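Local coordinates for protein 2',5'-phosphodiesterase 12 (Homo sapiens, PDB 4Z0V) that belongs to the endonuclease/exonuclease/phosphatase family, combining a DNase I-like domain with a separate N-terminal domain, in a structure that contains a magnesium ion, at residues 229-234 with 263-268; 240-245 with 305-310; 338-343 with 369-374. All coordinates share one frame; numbering follows the deposited sequence.

Contact 1 (229-234 with 263-268); sequences DISFYE and SSVLQV
I230 and L266 face each other as a hydrogen-bonded antiparallel pair, and their side chains run side by side in the same direction. I230 N donates to L266 O and L266 N returns a bond to I230 O, each 2.9 Å long. The branched I230 puts CG1 between its own backbone N and carbonyl carbon (chi1 58°), which brings CG1 to 3.8 Å from L266 CB. F232 reaches the same leucine from another direction: the two side chains cross at about a right angle, with F232 CE1 3.7 Å from L266 CB, while S264 CB sits at the edge of the ring. The helix 232-238 begins here, and F232 N is tied back to S264 O by a 3.2 Å bond. This large apolar ring suits the turn from strand to helix because it packs against helix 295-316, meeting Q301, V304 and A305.

On the other face lie S231 and V265, a non-hydrogen-bonded pair in which S231 OG touches V265 CG1. D229 and Q267 also lie alongside each other, their carboxylate and amide planes 60° apart. D229 OD1 accepts from V268 N at 2.9 Å on its anti side, 29° out of the carboxylate plane, so the carboxylate reaches a strand amide directly, next to where V268 pairs through its backbone with H228. Its OD2 makes a salt bridge to R206 and receives a water that Q267 NE2 also holds; Q267 OE1 is bound by T215 and N285. An acid and an amide suit this face because these residues offer them charged and polar partners. The strand pair, with F232 starting the next helix, thus faces helix 295-316 on one side and, through V265 and Q267, a second sheet on the other, the layering of the DNase I-like alpha/beta sandwich.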
ATOM      1  N   ASP A 229      -2.810   8.258  13.947  1.00 11.00           N
ATOM      2  CA  ASP A 229      -3.376   6.909  13.825  1.00 10.92           C
ATOM      3  C   ASP A 229      -4.257   6.533  15.009  1.00 13.97           C
ATOM      4  O   ASP A 229      -3.996   6.928  16.153  1.00 12.66           O
ATOM      5  CB  ASP A 229      -2.277   5.856  13.714  1.00 12.56           C
ATOM      6  CG  ASP A 229      -1.264   6.039  12.605  1.00 13.80           C
ATOM      7  OD1 ASP A 229      -1.487   6.913  11.700  1.00 11.16           O
ATOM      8  OD2 ASP A 229      -0.291   5.302  12.598  1.00 13.49           O
ATOM      9  N   ILE A 230      -5.282   5.736  14.744  1.00  9.96           N
ATOM     10  CA  ILE A 230      -6.147   5.256  15.827  1.00 10.16           C
ATOM     11  C   ILE A 230      -6.528   3.807  15.611  1.00 13.44           C
ATOM     12  O   ILE A 230      -6.487   3.310  14.484  1.00 13.26           O
ATOM     13  CB  ILE A 230      -7.457   6.097  15.995  1.00 12.11           C
ATOM     14  CG1 ILE A 230      -8.309   6.125  14.683  1.00 12.72           C
ATOM     15  CG2 ILE A 230      -7.193   7.525  16.548  1.00 14.09           C
ATOM     16  CD1 ILE A 230      -9.844   6.549  14.868  1.00 12.10           C
ATOM     17  N   SER A 231      -6.955   3.149  16.707  1.00 11.10           N
ATOM     18  CA  SER A 231      -7.695   1.902  16.671  1.00 11.96           C
ATOM     19  C   SER A 231      -9.155   2.337  16.773  1.00 14.90           C
ATOM     20  O   SER A 231      -9.445   3.170  17.635  1.00 13.76           O
ATOM     21  CB  SER A 231      -7.302   0.986  17.826  1.00 16.39           C
ATOM     22  OG  SER A 231      -5.995   0.479  17.592  1.00 26.04           O
ATOM     23  N   PHE A 232     -10.058   1.869  15.893  1.00 11.06           N
ATOM     24  CA  PHE A 232     -11.463   2.308  15.990  1.00 11.93           C
ATOM     25  C   PHE A 232     -12.081   1.985  17.355  1.00 15.71           C
ATOM     26  O   PHE A 232     -12.788   2.827  17.879  1.00 13.69           O
ATOM     27  CB  PHE A 232     -12.361   1.708  14.891  1.00 13.20           C
ATOM     28  CG  PHE A 232     -11.963   2.078  13.471  1.00 13.59           C
ATOM     29  CD1 PHE A 232     -11.998   3.403  13.042  1.00 16.46           C
ATOM     30  CD2 PHE A 232     -11.561   1.104  12.568  1.00 14.68           C
ATOM     31  CE1 PHE A 232     -11.612   3.740  11.737  1.00 16.26           C
ATOM     32  CE2 PHE A 232     -11.168   1.444  11.271  1.00 16.61           C
ATOM     33  CZ  PHE A 232     -11.212   2.754  10.861  1.00 14.76           C
ATOM     34  N   TYR A 233     -11.795   0.807  17.944  1.00 13.66           N
ATOM     35  CA  TYR A 233     -12.443   0.443  19.215  1.00 14.77           C
ATOM     36  C   TYR A 233     -12.030   1.413  20.337  1.00 17.22           C
ATOM     37  O   TYR A 233     -12.854   1.795  21.158  1.00 18.77           O
ATOM     38  CB  TYR A 233     -12.126  -1.023  19.598  1.00 17.20           C
ATOM     39  CG  TYR A 233     -10.756  -1.234  20.200  1.00 21.00           C
ATOM     40  CD1 TYR A 233      -9.670  -1.588  19.407  1.00 22.54           C
ATOM     41  CD2 TYR A 233     -10.547  -1.100  21.573  1.00 23.47           C
ATOM     42  CE1 TYR A 233      -8.397  -1.763  19.958  1.00 23.50           C
ATOM     43  CE2 TYR A 233      -9.282  -1.268  22.131  1.00 25.07           C
ATOM     44  CZ  TYR A 233      -8.206  -1.581  21.318  1.00 31.19           C
ATOM     45  OH  TYR A 233      -6.961  -1.752  21.867  1.00 34.43           O
ATOM     46  N   GLU A 234     -10.763   1.825  20.341  1.00 15.09           N
ATOM     47  CA  GLU A 234     -10.221   2.718  21.369  1.00 15.42           C
ATOM     48  C   GLU A 234     -10.833   4.099  21.241  1.00 18.82           C
ATOM     49  O   GLU A 234     -11.296   4.663  22.238  1.00 18.67           O
ATOM     50  CB  GLU A 234      -8.707   2.788  21.197  1.00 17.45           C
ATOM     51  CG  GLU A 234      -7.945   3.095  22.465  1.00 30.65           C
ATOM     52  CD  GLU A 234      -6.481   2.727  22.336  1.00 57.49           C
ATOM     53  OE1 GLU A 234      -5.894   2.995  21.262  1.00 36.02           O
ATOM     54  OE2 GLU A 234      -5.933   2.129  23.290  1.00 61.68           O
ATOM     55  N   SER A 263     -10.100  -5.307  15.814  1.00 14.89           N
ATOM     56  CA  SER A 263      -8.745  -4.803  15.908  1.00 15.63           C
ATOM     57  C   SER A 263      -8.430  -3.764  14.813  1.00 16.92           C
ATOM     58  O   SER A 263      -7.331  -3.216  14.810  1.00 14.03           O
ATOM     59  CB  SER A 263      -7.767  -5.965  15.807  1.00 19.42           C
ATOM     60  OG  SER A 263      -7.907  -6.582  14.539  1.00 29.36           O
ATOM     61  N   SER A 264      -9.392  -3.498  13.909  1.00 13.53           N
ATOM     62  CA  SER A 264      -9.215  -2.589  12.758  1.00 11.87           C
ATOM     63  C   SER A 264      -8.648  -1.217  13.194  1.00 14.99           C
ATOM     64  O   SER A 264      -9.041  -0.638  14.222  1.00 12.93           O
ATOM     65  CB  SER A 264     -10.513  -2.417  11.981  1.00 13.27           C
ATOM     66  OG  SER A 264     -11.293  -3.605  11.972  1.00 16.63           O
ATOM     67  N   VAL A 265      -7.700  -0.732  12.382  1.00 12.02           N
ATOM     68  CA  VAL A 265      -6.985   0.502  12.609  1.00 10.72           C
ATOM     69  C   VAL A 265      -7.154   1.454  11.415  1.00 13.42           C
ATOM     70  O   VAL A 265      -7.534   1.066  10.291  1.00 11.24           O
ATOM     71  CB  VAL A 265      -5.470   0.237  12.917  1.00 16.02           C
ATOM     72  CG1 VAL A 265      -5.293  -0.542  14.239  1.00 15.98           C
ATOM     73  CG2 VAL A 265      -4.789  -0.495  11.754  1.00 17.00           C
ATOM     74  N   LEU A 266      -6.897   2.723  11.706  1.00  9.52           N
ATOM     75  CA  LEU A 266      -6.923   3.832  10.757  1.00  9.03           C
ATOM     76  C   LEU A 266      -5.609   4.564  10.837  1.00 11.94           C
ATOM     77  O   LEU A 266      -5.214   5.025  11.907  1.00 11.69           O
ATOM     78  CB  LEU A 266      -8.072   4.794  11.111  1.00 10.05           C
ATOM     79  CG  LEU A 266      -8.164   6.050  10.205  1.00 12.27           C
ATOM     80  CD1 LEU A 266      -8.506   5.660   8.754  1.00  9.62           C
ATOM     81  CD2 LEU A 266      -9.189   7.030  10.752  1.00 16.02           C
ATOM     82  N   GLN A 267      -4.935   4.679   9.724  1.00  8.17           N
ATOM     83  CA  GLN A 267      -3.660   5.393   9.674  1.00  8.26           C
ATOM     84  C   GLN A 267      -3.938   6.770   9.092  1.00 12.71           C
ATOM     85  O   GLN A 267      -4.652   6.895   8.085  1.00 12.24           O
ATOM     86  CB  GLN A 267      -2.695   4.574   8.818  1.00 11.05           C
ATOM     87  CG  GLN A 267      -1.340   5.212   8.547  1.00 12.44           C
ATOM     88  CD  GLN A 267      -0.469   4.227   7.787  1.00 16.98           C
ATOM     89  OE1 GLN A 267      -0.818   3.771   6.682  1.00 10.80           O
ATOM     90  NE2 GLN A 267       0.643   3.840   8.402  1.00 13.34           N
ATOM     91  N   VAL A 268      -3.439   7.815   9.741  1.00  9.41           N
ATOM     92  CA  VAL A 268      -3.676   9.161   9.261  1.00  8.72           C
ATOM     93  C   VAL A 268      -2.346   9.888   9.281  1.00 11.31           C
ATOM     94  O   VAL A 268      -1.692   9.956  10.334  1.00 10.69           O
ATOM     95  CB  VAL A 268      -4.760   9.936  10.049  1.00 12.89           C
ATOM     96  CG1 VAL A 268      -4.898  11.362   9.518  1.00 12.43           C
ATOM     97  CG2 VAL A 268      -6.124   9.229  10.023  1.00 13.50           C
TER
HETATM   98  O   HOH W   1       1.554   5.101  10.760  1.00 14.49           O
HETATM   99  O   HOH W   2      -5.957  -2.398  17.097  1.00 28.78           O
HETATM  100  O   HOH W   3     -10.991  -1.386  16.137  1.00 17.20           O

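Contact 2 (240-245 with 305-310); sequences PLHKEL and ALAHIR
H242 and A307 mark the closest approach of the two backbones, their CA atoms 7.3 Å apart. The segment 240-245 enters with a short 3-10 turn, closed by K243 N bonding to P240 O, and H242 stands at the N-cap position before helix 243-248. Opposite it, 305-310 is a piece from the interior of the long helix 295-316, with I309 N bonded to A305 O and R310 N to L306 O. The interface is small, 158 Å² in all, and rests on two neighbouring side chains from each segment.

The imidazole of H242 meets the methyl of A307 with its edge, so that A307 CB is 3.7 Å from both H242 ND1 and H242 CE1. A side chain as short as alanine suits this point, since the ring can come right up to the helix and its CE1 approaches H308 N as well. L241 works beside it. With CG opposite the backbone N (chi1 -178°), the leucine extends to the helix, where L241 CD2 touches A307 O at 3.8 Å and lies near the edge of the H308 ring. Its CG also rests over one face of the H242 ring, offset toward the rim, so the two neighbours pack on each other as well as on the helix.

The polar link is indirect. A water lies 2.7 Å from H242 NE2, and H308 ND1 gives it a weak bond of 2.8 Å; on its far side H308 NE2 binds H228 O. If both H308 bonds hold, its ring carries a proton on each nitrogen, which would be consistent with a positive charge, although the weak bond makes this tentative. Apolar packing therefore probably holds the contact in the main, and the water link, with its weak H308 leg, is a modest polar addition.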
ATOM      1  N   PRO A 240     -13.956  11.308  23.725  1.00 20.90           N
ATOM      2  CA  PRO A 240     -15.238  12.055  23.754  1.00 20.79           C
ATOM      3  C   PRO A 240     -15.646  12.615  22.386  1.00 22.06           C
ATOM      4  O   PRO A 240     -16.808  12.928  22.182  1.00 21.23           O
ATOM      5  CB  PRO A 240     -14.983  13.169  24.788  1.00 23.01           C
ATOM      6  CG  PRO A 240     -13.495  13.292  24.864  1.00 27.88           C
ATOM      7  CD  PRO A 240     -12.973  11.901  24.660  1.00 23.38           C
ATOM      8  N   LEU A 241     -14.732  12.644  21.416  1.00 18.29           N
ATOM      9  CA  LEU A 241     -15.064  13.078  20.048  1.00 18.78           C
ATOM     10  C   LEU A 241     -16.212  12.228  19.444  1.00 19.88           C
ATOM     11  O   LEU A 241     -17.003  12.726  18.642  1.00 20.03           O
ATOM     12  CB  LEU A 241     -13.794  12.943  19.183  1.00 19.66           C
ATOM     13  CG  LEU A 241     -13.909  13.374  17.742  1.00 23.43           C
ATOM     14  CD1 LEU A 241     -14.027  14.903  17.642  1.00 23.96           C
ATOM     15  CD2 LEU A 241     -12.715  12.852  16.945  1.00 23.32           C
ATOM     16  N   HIS A 242     -16.285  10.951  19.837  1.00 14.31           N
ATOM     17  CA  HIS A 242     -17.264   9.992  19.298  1.00 13.90           C
ATOM     18  C   HIS A 242     -18.423   9.724  20.275  1.00 19.10           C
ATOM     19  O   HIS A 242     -19.157   8.758  20.075  1.00 18.05           O
ATOM     20  CB  HIS A 242     -16.538   8.664  18.948  1.00 13.72           C
ATOM     21  CG  HIS A 242     -15.365   8.906  18.043  1.00 15.71           C
ATOM     22  ND1 HIS A 242     -15.541   9.255  16.717  1.00 17.29           N
ATOM     23  CD2 HIS A 242     -14.045   8.912  18.326  1.00 17.02           C
ATOM     24  CE1 HIS A 242     -14.320   9.437  16.225  1.00 16.65           C
ATOM     25  NE2 HIS A 242     -13.390   9.283  17.164  1.00 16.66           N
ATOM     26  N   LYS A 243     -18.637  10.619  21.264  1.00 18.68           N
ATOM     27  CA  LYS A 243     -19.668  10.401  22.305  1.00 19.86           C
ATOM     28  C   LYS A 243     -21.077  10.262  21.726  1.00 24.82           C
ATOM     29  O   LYS A 243     -21.809   9.390  22.188  1.00 25.11           O
ATOM     30  CB  LYS A 243     -19.638  11.467  23.427  1.00 22.17           C
ATOM     31  CG  LYS A 243     -19.972  12.898  23.008  1.00 30.69           C
ATOM     32  CD  LYS A 243     -19.882  13.872  24.198  1.00 36.24           C
ATOM     33  N   GLU A 244     -21.436  11.054  20.696  1.00 22.92           N
ATOM     34  CA  GLU A 244     -22.756  11.005  20.058  1.00 24.43           C
ATOM     35  C   GLU A 244     -23.000   9.645  19.383  1.00 27.42           C
ATOM     36  O   GLU A 244     -24.113   9.108  19.459  1.00 26.73           O
ATOM     37  CB  GLU A 244     -22.905  12.146  19.050  1.00 26.51           C
ATOM     38  CG  GLU A 244     -24.345  12.484  18.706  1.00 44.37           C
ATOM     39  CD  GLU A 244     -24.498  13.572  17.660  1.00 74.45           C
ATOM     40  OE1 GLU A 244     -23.940  14.677  17.856  1.00 72.35           O
ATOM     41  OE2 GLU A 244     -25.190  13.321  16.645  1.00 71.48           O
ATOM     42  N   LEU A 245     -21.961   9.081  18.731  1.00 21.63           N
ATOM     43  CA  LEU A 245     -22.089   7.770  18.095  1.00 19.48           C
ATOM     44  C   LEU A 245     -22.173   6.657  19.167  1.00 22.33           C
ATOM     45  O   LEU A 245     -23.008   5.757  19.054  1.00 20.78           O
ATOM     46  CB  LEU A 245     -20.928   7.536  17.131  1.00 18.52           C
ATOM     47  CG  LEU A 245     -20.911   6.226  16.362  1.00 21.41           C
ATOM     48  CD1 LEU A 245     -22.103   6.119  15.438  1.00 21.43           C
ATOM     49  CD2 LEU A 245     -19.627   6.117  15.581  1.00 21.05           C
ATOM     50  N   ALA A 305     -14.162   6.767  11.576  1.00 11.02           N
ATOM     51  CA  ALA A 305     -13.070   7.236  10.698  1.00 11.37           C
ATOM     52  C   ALA A 305     -13.337   8.641  10.212  1.00 14.96           C
ATOM     53  O   ALA A 305     -12.453   9.487  10.293  1.00 12.67           O
ATOM     54  CB  ALA A 305     -12.885   6.295   9.497  1.00 12.45           C
ATOM     55  N   LEU A 306     -14.542   8.898   9.694  1.00 11.60           N
ATOM     56  CA  LEU A 306     -14.853  10.221   9.147  1.00 12.83           C
ATOM     57  C   LEU A 306     -14.869  11.304  10.232  1.00 15.37           C
ATOM     58  O   LEU A 306     -14.357  12.398   9.968  1.00 14.27           O
ATOM     59  CB  LEU A 306     -16.168  10.209   8.348  1.00 12.01           C
ATOM     60  CG  LEU A 306     -16.142   9.373   7.039  1.00 15.96           C
ATOM     61  CD1 LEU A 306     -17.525   9.417   6.334  1.00 14.96           C
ATOM     62  CD2 LEU A 306     -15.026   9.846   6.063  1.00 18.25           C
ATOM     63  N   ALA A 307     -15.362  10.988  11.442  1.00 12.79           N
ATOM     64  CA  ALA A 307     -15.356  11.939  12.571  1.00 13.22           C
ATOM     65  C   ALA A 307     -13.909  12.216  13.001  1.00 14.17           C
ATOM     66  O   ALA A 307     -13.574  13.348  13.321  1.00 13.82           O
ATOM     67  CB  ALA A 307     -16.167  11.400  13.746  1.00 14.18           C
ATOM     68  N   HIS A 308     -13.064  11.179  13.013  1.00 11.18           N
ATOM     69  CA  HIS A 308     -11.656  11.353  13.340  1.00 10.94           C
ATOM     70  C   HIS A 308     -10.954  12.225  12.279  1.00 12.59           C
ATOM     71  O   HIS A 308     -10.212  13.143  12.620  1.00 12.83           O
ATOM     72  CB  HIS A 308     -10.921   9.993  13.472  1.00 11.65           C
ATOM     73  CG  HIS A 308      -9.494  10.182  13.891  1.00 14.08           C
ATOM     74  ND1 HIS A 308      -9.170  10.776  15.110  1.00 14.73           N
ATOM     75  CD2 HIS A 308      -8.347   9.904  13.223  1.00 15.68           C
ATOM     76  CE1 HIS A 308      -7.846  10.816  15.155  1.00 14.10           C
ATOM     77  NE2 HIS A 308      -7.304  10.315  14.039  1.00 14.73           N
ATOM     78  N   ILE A 309     -11.195  11.938  11.005  1.00 10.62           N
ATOM     79  CA  ILE A 309     -10.558  12.688   9.917  1.00  9.05           C
ATOM     80  C   ILE A 309     -11.059  14.143   9.923  1.00 12.27           C
ATOM     81  O   ILE A 309     -10.259  15.062   9.676  1.00 11.78           O
ATOM     82  CB  ILE A 309     -10.795  11.977   8.562  1.00 11.93           C
ATOM     83  CG1 ILE A 309      -9.992  10.645   8.515  1.00 11.35           C
ATOM     84  CG2 ILE A 309     -10.391  12.890   7.410  1.00 10.99           C
ATOM     85  CD1 ILE A 309     -10.504   9.629   7.454  1.00 15.66           C
ATOM     86  N   ARG A 310     -12.350  14.355  10.271  1.00 11.01           N
ATOM     87  CA  ARG A 310     -12.902  15.712  10.371  1.00 12.12           C
ATOM     88  C   ARG A 310     -12.160  16.473  11.483  1.00 14.65           C
ATOM     89  O   ARG A 310     -11.776  17.622  11.296  1.00 13.87           O
ATOM     90  CB  ARG A 310     -14.436  15.640  10.641  1.00 11.64           C
ATOM     91  CG  ARG A 310     -15.169  16.987  10.854  1.00 20.48           C
ATOM     92  CD  ARG A 310     -15.130  17.941   9.674  1.00 32.20           C
ATOM     93  NE  ARG A 310     -15.966  17.477   8.564  1.00 34.10           N
ATOM     94  CZ  ARG A 310     -15.919  17.966   7.330  1.00 46.40           C
ATOM     95  NH1 ARG A 310     -15.065  18.937   7.023  1.00 34.04           N
ATOM     96  NH2 ARG A 310     -16.699  17.467   6.385  1.00 33.82           N
TER
HETATM   97  O   HOH W   4     -10.679   9.710  17.197  1.00 15.96           O

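Contact 3 (338-343 with 369-374); sequences HFVING and FKLKSA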
ATOM      1  N   HIS A 338     -22.887   3.895   0.309  1.00 15.50           N
ATOM      2  CA  HIS A 338     -23.920   4.944   0.182  1.00 16.54           C
ATOM      3  C   HIS A 338     -23.632   6.113   1.177  1.00 16.12           C
ATOM      4  O   HIS A 338     -23.690   7.301   0.815  1.00 16.35           O
ATOM      5  CB  HIS A 338     -25.293   4.311   0.466  1.00 20.11           C
ATOM      6  CG  HIS A 338     -26.420   5.295   0.469  1.00 25.45           C
ATOM      7  ND1 HIS A 338     -27.177   5.528  -0.666  1.00 28.66           N
ATOM      8  CD2 HIS A 338     -26.857   6.103   1.465  1.00 28.66           C
ATOM      9  CE1 HIS A 338     -28.063   6.454  -0.317  1.00 28.79           C
ATOM     10  NE2 HIS A 338     -27.898   6.839   0.953  1.00 28.61           N
ATOM     11  N   PHE A 339     -23.316   5.769   2.408  1.00 12.86           N
ATOM     12  CA  PHE A 339     -23.010   6.723   3.469  1.00 12.15           C
ATOM     13  C   PHE A 339     -21.825   7.624   3.050  1.00 15.56           C
ATOM     14  O   PHE A 339     -21.927   8.841   3.124  1.00 13.95           O
ATOM     15  CB  PHE A 339     -22.718   5.978   4.785  1.00 14.03           C
ATOM     16  CG  PHE A 339     -22.225   6.852   5.928  1.00 14.59           C
ATOM     17  CD1 PHE A 339     -22.973   7.938   6.373  1.00 16.81           C
ATOM     18  CD2 PHE A 339     -21.006   6.590   6.548  1.00 15.27           C
ATOM     19  CE1 PHE A 339     -22.522   8.732   7.435  1.00 18.25           C
ATOM     20  CE2 PHE A 339     -20.552   7.386   7.604  1.00 18.46           C
ATOM     21  CZ  PHE A 339     -21.309   8.459   8.037  1.00 17.26           C
ATOM     22  N   VAL A 340     -20.751   7.028   2.490  1.00 13.05           N
ATOM     23  CA  VAL A 340     -19.568   7.799   2.090  1.00 11.38           C
ATOM     24  C   VAL A 340     -19.932   8.812   1.003  1.00 16.46           C
ATOM     25  O   VAL A 340     -19.626   9.997   1.141  1.00 16.36           O
ATOM     26  CB  VAL A 340     -18.395   6.882   1.631  1.00 14.62           C
ATOM     27  CG1 VAL A 340     -17.225   7.711   1.082  1.00 15.52           C
ATOM     28  CG2 VAL A 340     -17.921   5.976   2.765  1.00 14.64           C
ATOM     29  N   ILE A 341     -20.578   8.338  -0.066  1.00 13.54           N
ATOM     30  CA  ILE A 341     -20.884   9.118  -1.269  1.00 15.31           C
ATOM     31  C   ILE A 341     -22.026  10.142  -1.071  1.00 17.61           C
ATOM     32  O   ILE A 341     -21.985  11.211  -1.681  1.00 17.54           O
ATOM     33  CB  ILE A 341     -21.221   8.097  -2.415  1.00 20.67           C
ATOM     34  CG1 ILE A 341     -19.973   7.220  -2.747  1.00 21.99           C
ATOM     35  CG2 ILE A 341     -21.747   8.772  -3.691  1.00 25.59           C
ATOM     36  CD1 ILE A 341     -18.703   7.944  -3.047  1.00 24.87           C
ATOM     37  N   ASN A 342     -23.033   9.800  -0.281  1.00 17.72           N
ATOM     38  CA  ASN A 342     -24.231  10.653  -0.137  1.00 18.20           C
ATOM     39  C   ASN A 342     -24.229  11.512   1.098  1.00 21.31           C
ATOM     40  O   ASN A 342     -24.985  12.483   1.159  1.00 21.56           O
ATOM     41  CB  ASN A 342     -25.486   9.783  -0.162  1.00 21.34           C
ATOM     42  CG  ASN A 342     -25.590   8.983  -1.435  1.00 44.33           C
ATOM     43  OD1 ASN A 342     -25.670   7.760  -1.397  1.00 41.90           O
ATOM     44  ND2 ASN A 342     -25.467   9.640  -2.597  1.00 33.10           N
ATOM     45  N   GLY A 343     -23.392  11.188   2.066  1.00 16.22           N
ATOM     46  CA  GLY A 343     -23.320  11.993   3.274  1.00 15.12           C
ATOM     47  C   GLY A 343     -24.329  11.630   4.339  1.00 18.43           C
ATOM     48  O   GLY A 343     -24.361  12.266   5.382  1.00 18.18           O
ATOM     49  N   PHE A 369     -18.495  15.477   4.418  1.00 12.60           N
ATOM     50  CA  PHE A 369     -17.436  15.407   3.419  1.00 11.56           C
ATOM     51  C   PHE A 369     -18.042  15.219   2.041  1.00 15.37           C
ATOM     52  O   PHE A 369     -19.059  14.536   1.924  1.00 15.96           O
ATOM     53  CB  PHE A 369     -16.530  14.192   3.704  1.00 13.02           C
ATOM     54  CG  PHE A 369     -15.597  14.376   4.871  1.00 14.55           C
ATOM     55  CD1 PHE A 369     -14.407  15.083   4.726  1.00 18.09           C
ATOM     56  CD2 PHE A 369     -15.906  13.847   6.117  1.00 15.76           C
ATOM     57  CE1 PHE A 369     -13.514  15.210   5.801  1.00 19.31           C
ATOM     58  CE2 PHE A 369     -15.013  13.959   7.182  1.00 19.01           C
ATOM     59  CZ  PHE A 369     -13.823  14.639   7.013  1.00 18.35           C
ATOM     60  N   LYS A 370     -17.405  15.756   1.000  1.00 11.41           N
ATOM     61  CA  LYS A 370     -17.857  15.504  -0.380  1.00 11.60           C
ATOM     62  C   LYS A 370     -16.789  14.629  -0.992  1.00 15.08           C
ATOM     63  O   LYS A 370     -15.724  15.129  -1.371  1.00 14.30           O
ATOM     64  CB  LYS A 370     -18.091  16.805  -1.161  1.00 15.06           C
ATOM     65  CG  LYS A 370     -19.032  17.778  -0.447  1.00 20.93           C
ATOM     66  CD  LYS A 370     -20.407  17.168  -0.111  1.00 26.35           C
ATOM     67  CE  LYS A 370     -21.122  17.978   0.954  1.00 22.05           C
ATOM     68  NZ  LYS A 370     -22.336  17.273   1.442  1.00 20.93           N
ATOM     69  N   LEU A 371     -17.049  13.304  -0.991  1.00 11.12           N
ATOM     70  CA  LEU A 371     -16.086  12.280  -1.395  1.00 11.91           C
ATOM     71  C   LEU A 371     -16.512  11.556  -2.615  1.00 17.02           C
ATOM     72  O   LEU A 371     -17.669  11.185  -2.757  1.00 17.02           O
ATOM     73  CB  LEU A 371     -15.846  11.264  -0.263  1.00 11.58           C
ATOM     74  CG  LEU A 371     -15.317  11.840   1.063  1.00 15.52           C
ATOM     75  CD1 LEU A 371     -15.454  10.826   2.183  1.00 15.93           C
ATOM     76  CD2 LEU A 371     -13.885  12.318   0.934  1.00 16.07           C
ATOM     77  N   LYS A 372     -15.573  11.380  -3.514  1.00 15.44           N
ATOM     78  CA  LYS A 372     -15.810  10.675  -4.762  1.00 15.05           C
ATOM     79  C   LYS A 372     -14.840   9.522  -4.817  1.00 16.76           C
ATOM     80  O   LYS A 372     -13.689   9.693  -4.413  1.00 15.76           O
ATOM     81  CB  LYS A 372     -15.571  11.639  -5.943  1.00 17.21           C
ATOM     82  CG  LYS A 372     -15.644  11.005  -7.329  1.00 20.31           C
ATOM     83  CD  LYS A 372     -15.165  11.968  -8.414  1.00 23.17           C
ATOM     84  CE  LYS A 372     -15.105  11.265  -9.754  1.00 41.12           C
ATOM     85  NZ  LYS A 372     -14.618  12.158 -10.837  1.00 50.75           N
ATOM     86  N   SER A 373     -15.292   8.362  -5.294  1.00 12.14           N
ATOM     87  CA  SER A 373     -14.372   7.241  -5.529  1.00 11.87           C
ATOM     88  C   SER A 373     -13.561   7.618  -6.779  1.00 14.90           C
ATOM     89  O   SER A 373     -14.104   7.684  -7.894  1.00 12.69           O
ATOM     90  CB  SER A 373     -15.153   5.941  -5.732  1.00 13.83           C
ATOM     91  OG  SER A 373     -14.221   4.939  -6.099  1.00 15.98           O
ATOM     92  N   ALA A 374     -12.281   7.943  -6.602  1.00 13.06           N
ATOM     93  CA  ALA A 374     -11.443   8.387  -7.724  1.00 14.40           C
ATOM     94  C   ALA A 374     -11.382   7.370  -8.868  1.00 18.75           C
ATOM     95  O   ALA A 374     -11.429   7.772 -10.031  1.00 18.07           O
ATOM     96  CB  ALA A 374     -10.028   8.712  -7.230  1.00 15.33           C
TER
HETATM   97  O   HOH W   5     -19.676  12.501   0.110  1.00 13.82           O
HETATM   98  O   HOH W   6     -20.036  12.067  -3.520  1.00 19.92           O
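V340 and L371 join helix 335-342 to strand 371-373 in an alpha/beta packing of the DNase I-like fold, helix against sheet. The local axes approach to 7.6 Å and their directions differ by 121°.

The second segment starts at F369, whose carbonyl reaches the helix through a water. F369 O and V340 O both accept from it, while L371 N donates to it at 3.0 Å. More acceptors surround this water than it has protons, so it cannot serve every one of them at once. At K370 the backbone bonds to L398, just past the end of strand 387-397, and the charged side chain is left at the exposed surface.

L371 then turns its side chain to the helix. Its CD1 meets V340 CG1 at 3.7 Å, and the two side chains cross obliquely. A beta-branched valine and a leucine suit this buried spot, where F395 and M302 add to the apolar surroundings of V340. L371 O and I341 O accept from a second water, at 2.6 and 2.8 Å. Carbonyls in the last turn of a helix lack the amides of a following turn; here the waters supply donors, with a weak additional bond from H367 NE2 to V340 O.

K372 bonds through its backbone to I396; its CB points away from the helix and the residue is exposed, which suits a charged lysine. S373 is fixed by its OG on G376 O. I341 folds back over this part of the strand: with chi2 at -53°, its CD1 lies 3.4 Å from L371 O and 4.1 Å from S373 N.

Helix 295-316 connects all three contacts. Contacts 1 and 2 have centres 12 Å apart and touch directly: F232 CE1 lies 3.6 Å from A305 CB, and I230 CG2 is equally close to H308 CE1. Contact 3 lies about 17 Å from contact 2, centre to centre, and meets the same helix farther round, where R310 makes a cation-pi interaction with F369. Contacts 1 and 3 do not touch, their nearest atoms being about 10 Å apart, yet both involve the same mixed sheet. The magnesium ion is about 12 Å from the side chain of S264. I230 and H308 each approach bound glycerol to about 4 Å, probably a crystallisation additive.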